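Local coordinates for extracellular solute-binding protein family 5 (Brucella melitensis, PDB 4ONY) that probably binds peptides or related solutes in the periplasm and delivers them to an ABC transporter for uptake across the inner membrane, at residues A[303-311]-A[352-360]; A[364-373]-A[387-395]. All coordinates share one frame; numbering follows the deposited sequence. Where two conformers were deposited one is given.

Contact 1 of 2, residues A[303-311]-A[352-360]; sequences EKGTPADML and TQSFWEGSQ
The connection from strand 297-302 to strand 310-315, part of the six-stranded mixed sheet in one lobe of this family 5 solute-binding protein, lies against the loop that follows edge strand 350-351. One direct backbone hydrogen bond joins the two: Ala308 N donates to Glu357 O at 2.8 Å, in the plane of that carbonyl. Glu357 sits in the type II turn from Trp356 to Ser359, and its O is also approached by Pro307 CA, a CA-H...O contact of 3.1 Å. On the same turn, Pro307 CG meets Trp356 CD1 at 4.1 Å, the two side chains running side by side in the same direction, with Trp356 packing on helix 537-553. The turn is braced from within, because Trp356 O accepts from both Ser359 N and Ser359 OG. Glu357 ties the turn back to the loop's start: its chain bends at chi2 (62°), and OE1 takes Gln353 N from above the carboxylate plane and Ser354 N nearly along its C-O bond. Waters extend the join: one donates to two acceptors, Ala308 O and Ser354 O, and another accepts from Met310 N and donates to Phe355 O. A third accepts from Thr352 OG1 and Leu311 N and donates to Asp309 O; Thr352 OG1 also bonds to His562. At the strand end the contact turns apolar. Met310 leaves with CG anti to the backbone N (chi1 180°), then bends twice, which brings CE close to Thr352 CG2 and over one face of Phe355, while Trp503 and Tyr557 meet that ring edge-to-face. The methyl CE stands 3.9 Å from the ring centroid, 20° off the normal, a CH-pi contact beside the more oblique approach of SD.

Contact 2 of 2, residues A[364-373]-A[387-395]; sequences VGRPADARER and VMNGTWHPP
Met388 O, near the C-terminal end of helix 385-389, receives Ala368 N at 2.9 Å, the donor nitrogen standing almost straight out from the carbonyl, with an N-H...O angle of 156°. This is the direct hydrogen bond between 364-373 and 387-395. Beside it, Ala368 CB touches Met388 SD at 3.6 Å, and Arg373 comes back obliquely to the same methionine: the arginine chain, extended from CG to NE, carries the guanidinium to Met388 CG, which NH1 approaches to 3.6 Å, while NE donates to Ala368 O from above the carbonyl plane. Ala368 is thus held at both its N and its O just ahead of the N-cap of helix 370-376. The helix start is a capping box: Asp369 OD1 accepts Glu372 N at 2.8 Å, nearly along its C-O bond, and Glu372 OE2 accepts Asp369 N in return. Both carboxylates are tied further to helix 537-553, Asp369 through Ser542 and Glu372 through a salt bridge with Arg549. Arg549 NH1 also bonds to Arg366 O and Val387 O, and so bridges the two segments. Where helix 385-389 gives way to loop, Gly390 has positive phi, and the chains come close enough for Gly365 CA to make a CA-H...O contact of 3.3 Å with Gly390 O. A water joins Gly365 N to Trp392 O. Val364 divides its branches between two rings: CG1, anti to the backbone N (chi1 175°), comes obliquely within 3.6 Å of His393 ND1, itself hydrogen-bonded to Gln353 OE1, and CG2 meets the edge of Trp392 at CZ3, 4.0 Å away.

Contact 1 is the more deeply placed, its centre about 11 Å from that of the chain, and belongs to the sheet through strand 310-315; contact 2, about 25 Å out, is a surface contact of the start of helix 370-376, the last turn of helix 385-389 and their flanking loops. Helix 537-553 backs both, touching Phe355 and Trp356 in contact 1 and bonding through Arg549 in contact 2. Each has a single direct backbone hydrogen bond across it, but contact 1 adds several bridging waters and a buried methionine-aromatic cluster, whereas contact 2 has one bridging water and close glycine backbones; its capping box lies within 364-373. Gln353 joins them, packing against Val364 and Pro394.

Contact 1 of 2, residues A[303-311]-A[352-360]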
loop_
_atom_site.group_PDB
_atom_site.type_symbol
_atom_site.label_atom_id
_atom_site.label_comp_id
_atom_site.label_asym_id
_atom_site.label_seq_id
_atom_site.Cartn_x
_atom_site.Cartn_y
_atom_site.Cartn_z
ATOM N N GLU A 303 -13.272 -3.632 -8.252
ATOM C CA GLU A 303 -11.981 -4.138 -8.632
ATOM C C GLU A 303 -11.063 -2.989 -8.734
ATOM O O GLU A 303 -11.498 -1.855 -8.888
ATOM C CB GLU A 303 -12.038 -4.857 -9.974
ATOM C CG GLU A 303 -12.820 -6.133 -9.900
ATOM C CD GLU A 303 -12.950 -6.786 -11.268
ATOM O OE1 GLU A 303 -13.913 -6.415 -12.000
ATOM O OE2 GLU A 303 -12.105 -7.654 -11.569
ATOM N N LYS A 304 -9.794 -3.270 -8.627
ATOM C CA LYS A 304 -8.801 -2.223 -8.696
ATOM C C LYS A 304 -7.629 -2.747 -9.506
ATOM O O LYS A 304 -7.433 -3.957 -9.602
ATOM C CB LYS A 304 -8.383 -1.794 -7.291
ATOM C CG LYS A 304 -7.637 -2.848 -6.483
ATOM C CD LYS A 304 -7.417 -2.313 -5.073
ATOM C CE LYS A 304 -6.696 -3.303 -4.163
ATOM N NZ LYS A 304 -5.236 -3.299 -4.417
ATOM N N GLY A 305 -6.871 -1.819 -10.080
ATOM C CA GLY A 305 -5.703 -2.135 -10.835
ATOM C C GLY A 305 -4.389 -1.825 -10.119
ATOM O O GLY A 305 -3.332 -2.094 -10.660
ATOM N N THR A 306 -4.442 -1.280 -8.909
ATOM C CA THR A 306 -3.277 -1.288 -8.030
ATOM C C THR A 306 -3.055 -2.759 -7.551
ATOM O O THR A 306 -3.991 -3.564 -7.468
ATOM C CB THR A 306 -3.465 -0.375 -6.820
ATOM O OG1 THR A 306 -4.688 -0.714 -6.172
ATOM C CG2 THR A 306 -3.499 1.059 -7.248
ATOM N N PRO A 307 -1.816 -3.128 -7.301
ATOM C CA PRO A 307 -1.554 -4.535 -6.962
ATOM C C PRO A 307 -2.127 -4.980 -5.618
ATOM O O PRO A 307 -2.404 -4.173 -4.750
ATOM C CB PRO A 307 -0.029 -4.625 -6.913
ATOM C CG PRO A 307 0.466 -3.214 -6.784
ATOM C CD PRO A 307 -0.601 -2.295 -7.305
ATOM N N ALA A 308 -2.320 -6.281 -5.504
ATOM C CA ALA A 308 -2.717 -6.886 -4.247
ATOM C C ALA A 308 -1.432 -7.148 -3.447
ATOM O O ALA A 308 -0.411 -7.589 -4.023
ATOM C CB ALA A 308 -3.449 -8.181 -4.533
ATOM N N ASP A 309 -1.444 -6.847 -2.155
ATOM C CA ASP A 309 -0.271 -7.017 -1.318
ATOM C C ASP A 309 0.132 -8.502 -1.341
ATOM O O ASP A 309 -0.729 -9.384 -1.294
ATOM C CB ASP A 309 -0.574 -6.571 0.109
ATOM C CG ASP A 309 -0.634 -5.052 0.263
ATOM O OD1 ASP A 309 -0.283 -4.268 -0.672
ATOM O OD2 ASP A 309 -1.013 -4.656 1.356
ATOM N N MET A 310 1.425 -8.770 -1.410
ATOM C CA MET A 310 1.921 -10.143 -1.229
ATOM C C MET A 310 1.677 -10.665 0.197
ATOM O O MET A 310 1.867 -9.946 1.188
ATOM C CB MET A 310 3.406 -10.194 -1.526
ATOM C CG MET A 310 4.068 -11.557 -1.378
ATOM S SD MET A 310 3.416 -12.976 -2.272
ATOM C CE MET A 310 3.917 -12.489 -3.926
ATOM N N LEU A 311 1.198 -11.905 0.274
ATOM C CA LEU A 311 1.258 -12.725 1.455
ATOM C C LEU A 311 1.898 -14.039 0.979
ATOM O O LEU A 311 1.450 -14.635 0.008
ATOM C CB LEU A 311 -0.147 -13.007 2.027
ATOM C CG LEU A 311 -0.230 -13.974 3.202
ATOM C CD1 LEU A 311 0.494 -13.438 4.435
ATOM C CD2 LEU A 311 -1.671 -14.247 3.578
ATOM N N THR A 352 -2.208 -15.879 -5.403
ATOM C CA THR A 352 -1.275 -14.804 -5.722
ATOM C C THR A 352 -0.103 -15.446 -6.462
ATOM O O THR A 352 0.418 -16.479 -6.050
ATOM C CB THR A 352 -0.779 -14.122 -4.431
ATOM O OG1 THR A 352 -1.874 -13.458 -3.768
ATOM C CG2 THR A 352 0.307 -13.128 -4.755
ATOM N N GLN A 353 0.313 -14.832 -7.544
ATOM C CA GLN A 353 1.416 -15.347 -8.349
ATOM C C GLN A 353 2.626 -14.361 -8.497
ATOM O O GLN A 353 3.708 -14.811 -8.675
ATOM C CB GLN A 353 0.910 -15.666 -9.760
ATOM C CG GLN A 353 -0.309 -16.570 -9.821
ATOM C CD GLN A 353 -0.665 -16.901 -11.247
ATOM O OE1 GLN A 353 0.019 -17.616 -11.927
ATOM N NE2 GLN A 353 -1.689 -16.269 -11.729
ATOM N N SER A 354 2.375 -13.057 -8.484
ATOM C CA SER A 354 3.366 -12.016 -8.756
ATOM C C SER A 354 3.529 -11.131 -7.515
ATOM O O SER A 354 2.571 -10.972 -6.750
ATOM C CB SER A 354 2.828 -11.134 -9.882
ATOM O OG SER A 354 3.597 -9.953 -10.118
ATOM N N PHE A 355 4.687 -10.498 -7.410
ATOM C CA PHE A 355 4.907 -9.466 -6.412
ATOM C C PHE A 355 4.217 -8.143 -6.780
ATOM O O PHE A 355 4.215 -7.243 -5.969
ATOM C CB PHE A 355 6.408 -9.286 -6.186
ATOM C CG PHE A 355 7.056 -10.489 -5.545
ATOM C CD1 PHE A 355 7.096 -10.607 -4.195
ATOM C CD2 PHE A 355 7.570 -11.498 -6.302
ATOM C CE1 PHE A 355 7.663 -11.694 -3.594
ATOM C CE2 PHE A 355 8.135 -12.618 -5.720
ATOM C CZ PHE A 355 8.195 -12.707 -4.360
ATOM N N TRP A 356 3.615 -8.046 -7.982
ATOM C CA TRP A 356 2.754 -6.919 -8.323
ATOM C C TRP A 356 1.412 -7.479 -8.830
ATOM O O TRP A 356 0.812 -6.973 -9.774
ATOM C CB TRP A 356 3.441 -5.949 -9.329
ATOM C CG TRP A 356 4.506 -5.150 -8.615
ATOM C CD1 TRP A 356 4.350 -3.957 -7.953
ATOM C CD2 TRP A 356 5.865 -5.544 -8.398
ATOM N NE1 TRP A 356 5.531 -3.574 -7.341
ATOM C CE2 TRP A 356 6.479 -4.528 -7.588
ATOM C CE3 TRP A 356 6.624 -6.649 -8.790
ATOM C CZ2 TRP A 356 7.795 -4.591 -7.196
ATOM C CZ3 TRP A 356 7.943 -6.712 -8.403
ATOM C CH2 TRP A 356 8.530 -5.684 -7.600
ATOM N N GLU A 357 0.939 -8.502 -8.134
ATOM C CA GLU A 357 -0.290 -9.223 -8.444
ATOM C C GLU A 357 -1.470 -8.315 -8.792
ATOM O O GLU A 357 -1.842 -7.426 -8.030
ATOM C CB GLU A 357 -0.673 -10.084 -7.241
ATOM C CG GLU A 357 -1.937 -10.933 -7.388
ATOM C CD GLU A 357 -1.857 -11.956 -8.499
ATOM O OE1 GLU A 357 -0.776 -12.497 -8.750
ATOM O OE2 GLU A 357 -2.897 -12.239 -9.132
ATOM N N GLY A 358 -2.092 -8.633 -9.904
ATOM C CA GLY A 358 -3.315 -7.985 -10.349
ATOM C C GLY A 358 -3.099 -6.658 -11.038
ATOM O O GLY A 358 -4.089 -5.976 -11.349
ATOM N N SER A 359 -1.843 -6.244 -11.239
ATOM C CA SER A 359 -1.567 -4.963 -11.860
ATOM C C SER A 359 -0.836 -5.150 -13.181
ATOM O O SER A 359 -0.326 -6.215 -13.478
ATOM C CB SER A 359 -0.727 -4.071 -10.927
ATOM O OG SER A 359 0.634 -4.502 -10.855
ATOM N N GLN A 360 -0.692 -4.059 -13.907
ATOM C CA GLN A 360 0.132 -4.048 -15.102
ATOM C C GLN A 360 1.618 -4.345 -14.830
ATOM O O GLN A 360 2.325 -4.690 -15.763
ATOM C CB GLN A 360 0.039 -2.694 -15.825
ATOM C CG GLN A 360 -1.250 -2.508 -16.604
ATOM C CD GLN A 360 -1.375 -3.451 -17.812
ATOM O OE1 GLN A 360 -0.451 -3.568 -18.637
ATOM N NE2 GLN A 360 -2.488 -4.137 -17.907
HETATM O O HOH W 1 -6.758 -6.340 -11.426
HETATM O O HOH W 2 -2.326 -1.729 -13.169
HETATM O O HOH W 3 1.875 -8.931 -4.890
HETATM O O HOH W 4 -1.104 -11.993 -1.748
HETATM O O HOH W 5 3.547 -7.180 -3.096
#

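Contact 2 of 2, residues A[364-373]-A[387-395]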
loop_
_atom_site.group_PDB
_atom_site.type_symbol
_atom_site.label_atom_id
_atom_site.label_comp_id
_atom_site.label_asym_id
_atom_site.label_seq_id
_atom_site.Cartn_x
_atom_site.Cartn_y
_atom_site.Cartn_z
ATOM N N VAL A 364 3.550 -12.038 -14.817
ATOM C CA VAL A 364 2.958 -13.375 -15.016
ATOM C C VAL A 364 2.056 -13.422 -16.261
ATOM O O VAL A 364 1.242 -12.549 -16.478
ATOM C CB VAL A 364 2.200 -13.790 -13.742
ATOM C CG1 VAL A 364 1.463 -15.112 -13.931
ATOM C CG2 VAL A 364 3.193 -13.893 -12.598
ATOM N N GLY A 365 2.253 -14.447 -17.107
ATOM C CA GLY A 365 1.454 -14.616 -18.315
ATOM C C GLY A 365 1.832 -13.630 -19.422
ATOM O O GLY A 365 1.099 -13.438 -20.386
ATOM N N ARG A 366 2.964 -12.967 -19.262
ATOM C CA ARG A 366 3.495 -12.043 -20.290
ATOM C C ARG A 366 4.897 -12.482 -20.699
ATOM O O ARG A 366 5.801 -12.566 -19.842
ATOM C CB ARG A 366 3.566 -10.644 -19.708
ATOM C CG ARG A 366 2.241 -10.137 -19.179
ATOM C CD ARG A 366 2.378 -8.758 -18.623
ATOM N NE ARG A 366 1.090 -8.326 -18.118
ATOM C CZ ARG A 366 0.144 -7.787 -18.860
ATOM N NH1 ARG A 366 0.368 -7.493 -20.157
ATOM N NH2 ARG A 366 -1.008 -7.473 -18.304
ATOM N N PRO A 367 5.112 -12.753 -21.989
ATOM C CA PRO A 367 6.512 -12.911 -22.402
ATOM C C PRO A 367 7.353 -11.637 -22.164
ATOM O O PRO A 367 6.846 -10.520 -22.232
ATOM C CB PRO A 367 6.408 -13.219 -23.894
ATOM C CG PRO A 367 5.148 -12.544 -24.328
ATOM C CD PRO A 367 4.206 -12.567 -23.145
ATOM N N ALA A 368 8.610 -11.826 -21.786
ATOM C CA ALA A 368 9.520 -10.715 -21.543
ATOM C C ALA A 368 9.622 -9.839 -22.837
ATOM O O ALA A 368 9.825 -10.393 -23.918
ATOM C CB ALA A 368 10.878 -11.250 -21.149
ATOM N N ASP A 369 9.472 -8.520 -22.721
ATOM C CA ASP A 369 9.602 -7.617 -23.871
ATOM C C ASP A 369 11.075 -7.316 -24.171
ATOM O O ASP A 369 11.990 -7.824 -23.465
ATOM C CB ASP A 369 8.757 -6.334 -23.661
ATOM C CG ASP A 369 9.263 -5.445 -22.530
ATOM O OD1 ASP A 369 10.474 -5.424 -22.284
ATOM O OD2 ASP A 369 8.455 -4.718 -21.927
ATOM N N ALA A 370 11.336 -6.556 -25.235
ATOM C CA ALA A 370 12.699 -6.318 -25.688
ATOM C C ALA A 370 13.543 -5.613 -24.638
ATOM O O ALA A 370 14.704 -5.940 -24.447
ATOM C CB ALA A 370 12.714 -5.510 -26.990
ATOM N N ARG A 371 12.957 -4.651 -23.944
ATOM C CA ARG A 371 13.678 -3.961 -22.880
ATOM C C ARG A 371 14.041 -4.907 -21.706
ATOM O O ARG A 371 15.167 -4.864 -21.211
ATOM C CB ARG A 371 12.865 -2.746 -22.397
ATOM C CG ARG A 371 13.480 -1.978 -21.242
ATOM C CD ARG A 371 14.839 -1.400 -21.593
ATOM N NE ARG A 371 15.364 -0.570 -20.511
ATOM C CZ ARG A 371 16.658 -0.333 -20.276
ATOM N NH1 ARG A 371 17.622 -0.856 -21.044
ATOM N NH2 ARG A 371 17.013 0.424 -19.226
ATOM N N GLU A 372 13.099 -5.732 -21.254
ATOM C CA GLU A 372 13.391 -6.718 -20.195
ATOM C C GLU A 372 14.531 -7.666 -20.604
ATOM O O GLU A 372 15.449 -7.917 -19.818
ATOM C CB GLU A 372 12.164 -7.570 -19.872
ATOM C CG GLU A 372 10.958 -6.835 -19.280
ATOM C CD GLU A 372 9.901 -7.836 -18.815
ATOM O OE1 GLU A 372 10.186 -8.492 -17.775
ATOM O OE2 GLU A 372 8.880 -8.046 -19.548
ATOM N N ARG A 373 14.482 -8.163 -21.825
ATOM C CA ARG A 373 15.504 -9.085 -22.298
ATOM C C ARG A 373 16.883 -8.409 -22.363
ATOM O O ARG A 373 17.888 -9.019 -22.004
ATOM C CB ARG A 373 15.099 -9.725 -23.630
ATOM C CG ARG A 373 13.967 -10.748 -23.449
ATOM C CD ARG A 373 13.471 -11.321 -24.771
ATOM N NE ARG A 373 12.213 -12.074 -24.539
ATOM C CZ ARG A 373 12.160 -13.352 -24.179
ATOM N NH1 ARG A 373 13.283 -14.066 -24.037
ATOM N NH2 ARG A 373 10.994 -13.914 -23.986
ATOM N N VAL A 387 9.323 -18.593 -16.602
ATOM C CA VAL A 387 9.003 -17.244 -16.095
ATOM C C VAL A 387 9.298 -16.196 -17.181
ATOM O O VAL A 387 8.560 -15.223 -17.309
ATOM C CB VAL A 387 9.764 -16.940 -14.790
ATOM C CG1 VAL A 387 9.569 -15.510 -14.319
ATOM C CG2 VAL A 387 9.329 -17.889 -13.674
ATOM N N MET A 388 10.375 -16.380 -17.920
ATOM C CA MET A 388 10.767 -15.444 -18.955
ATOM C C MET A 388 9.756 -15.441 -20.101
ATOM O O MET A 388 9.459 -14.360 -20.652
ATOM C CB MET A 388 12.144 -15.793 -19.495
ATOM C CG MET A 388 12.717 -14.835 -20.540
ATOM S SD MET A 388 13.388 -13.387 -19.727
ATOM C CE MET A 388 14.988 -14.062 -19.254
ATOM N N ASN A 389 9.212 -16.611 -20.443
ATOM C CA ASN A 389 8.260 -16.724 -21.567
ATOM C C ASN A 389 6.800 -16.520 -21.168
ATOM O O ASN A 389 5.933 -16.518 -22.018
ATOM C CB ASN A 389 8.445 -18.018 -22.420
ATOM C CG ASN A 389 8.125 -19.321 -21.675
ATOM O OD1 ASN A 389 7.349 -19.348 -20.739
ATOM N ND2 ASN A 389 8.695 -20.425 -22.153
ATOM N N GLY A 390 6.536 -16.306 -19.888
ATOM C CA GLY A 390 5.164 -16.054 -19.432
ATOM C C GLY A 390 4.270 -17.303 -19.401
ATOM O O GLY A 390 3.032 -17.195 -19.513
ATOM N N THR A 391 4.874 -18.476 -19.250
ATOM C CA THR A 391 4.102 -19.714 -19.109
ATOM C C THR A 391 4.098 -20.256 -17.687
ATOM O O THR A 391 3.412 -21.216 -17.400
ATOM C CB THR A 391 4.648 -20.826 -20.055
ATOM O OG1 THR A 391 6.007 -21.099 -19.716
ATOM C CG2 THR A 391 4.531 -20.379 -21.530
ATOM N N TRP A 392 4.865 -19.649 -16.789
ATOM C CA TRP A 392 4.899 -20.072 -15.391
ATOM C C TRP A 392 3.641 -19.662 -14.604
ATOM O O TRP A 392 3.206 -18.513 -14.659
ATOM C CB TRP A 392 6.138 -19.481 -14.675
ATOM C CG TRP A 392 6.114 -19.834 -13.224
ATOM C CD1 TRP A 392 6.510 -21.026 -12.652
ATOM C CD2 TRP A 392 5.590 -19.032 -12.171
ATOM N NE1 TRP A 392 6.238 -20.999 -11.312
ATOM C CE2 TRP A 392 5.697 -19.778 -10.988
ATOM C CE3 TRP A 392 5.026 -17.760 -12.115
ATOM C CZ2 TRP A 392 5.284 -19.277 -9.750
ATOM C CZ3 TRP A 392 4.595 -17.255 -10.884
ATOM C CH2 TRP A 392 4.730 -18.005 -9.716
ATOM N N HIS A 393 3.109 -20.606 -13.841
ATOM C CA HIS A 393 2.147 -20.359 -12.783
ATOM C C HIS A 393 2.400 -21.367 -11.664
ATOM O O HIS A 393 2.891 -22.479 -11.907
ATOM C CB HIS A 393 0.692 -20.501 -13.276
ATOM C CG HIS A 393 0.441 -19.735 -14.533
ATOM N ND1 HIS A 393 0.141 -18.388 -14.535
ATOM C CD2 HIS A 393 0.566 -20.096 -15.833
ATOM C CE1 HIS A 393 0.038 -17.969 -15.783
ATOM N NE2 HIS A 393 0.312 -18.984 -16.588
ATOM N N PRO A 394 2.065 -20.978 -10.426
ATOM C CA PRO A 394 2.097 -21.956 -9.388
ATOM C C PRO A 394 1.160 -23.124 -9.756
ATOM O O PRO A 394 0.178 -22.909 -10.455
ATOM C CB PRO A 394 1.532 -21.198 -8.193
ATOM C CG PRO A 394 1.655 -19.763 -8.513
ATOM C CD PRO A 394 1.499 -19.699 -9.991
ATOM N N PRO A 395 1.443 -24.331 -9.257
ATOM C CA PRO A 395 0.528 -25.460 -9.466
ATOM C C PRO A 395 -0.918 -25.193 -9.075
ATOM O O PRO A 395 -1.181 -24.579 -8.029
ATOM C CB PRO A 395 1.073 -26.559 -8.538
ATOM C CG PRO A 395 2.403 -26.126 -8.135
ATOM C CD PRO A 395 2.503 -24.650 -8.285
HETATM O O HOH W 6 4.290 -16.529 -16.313
#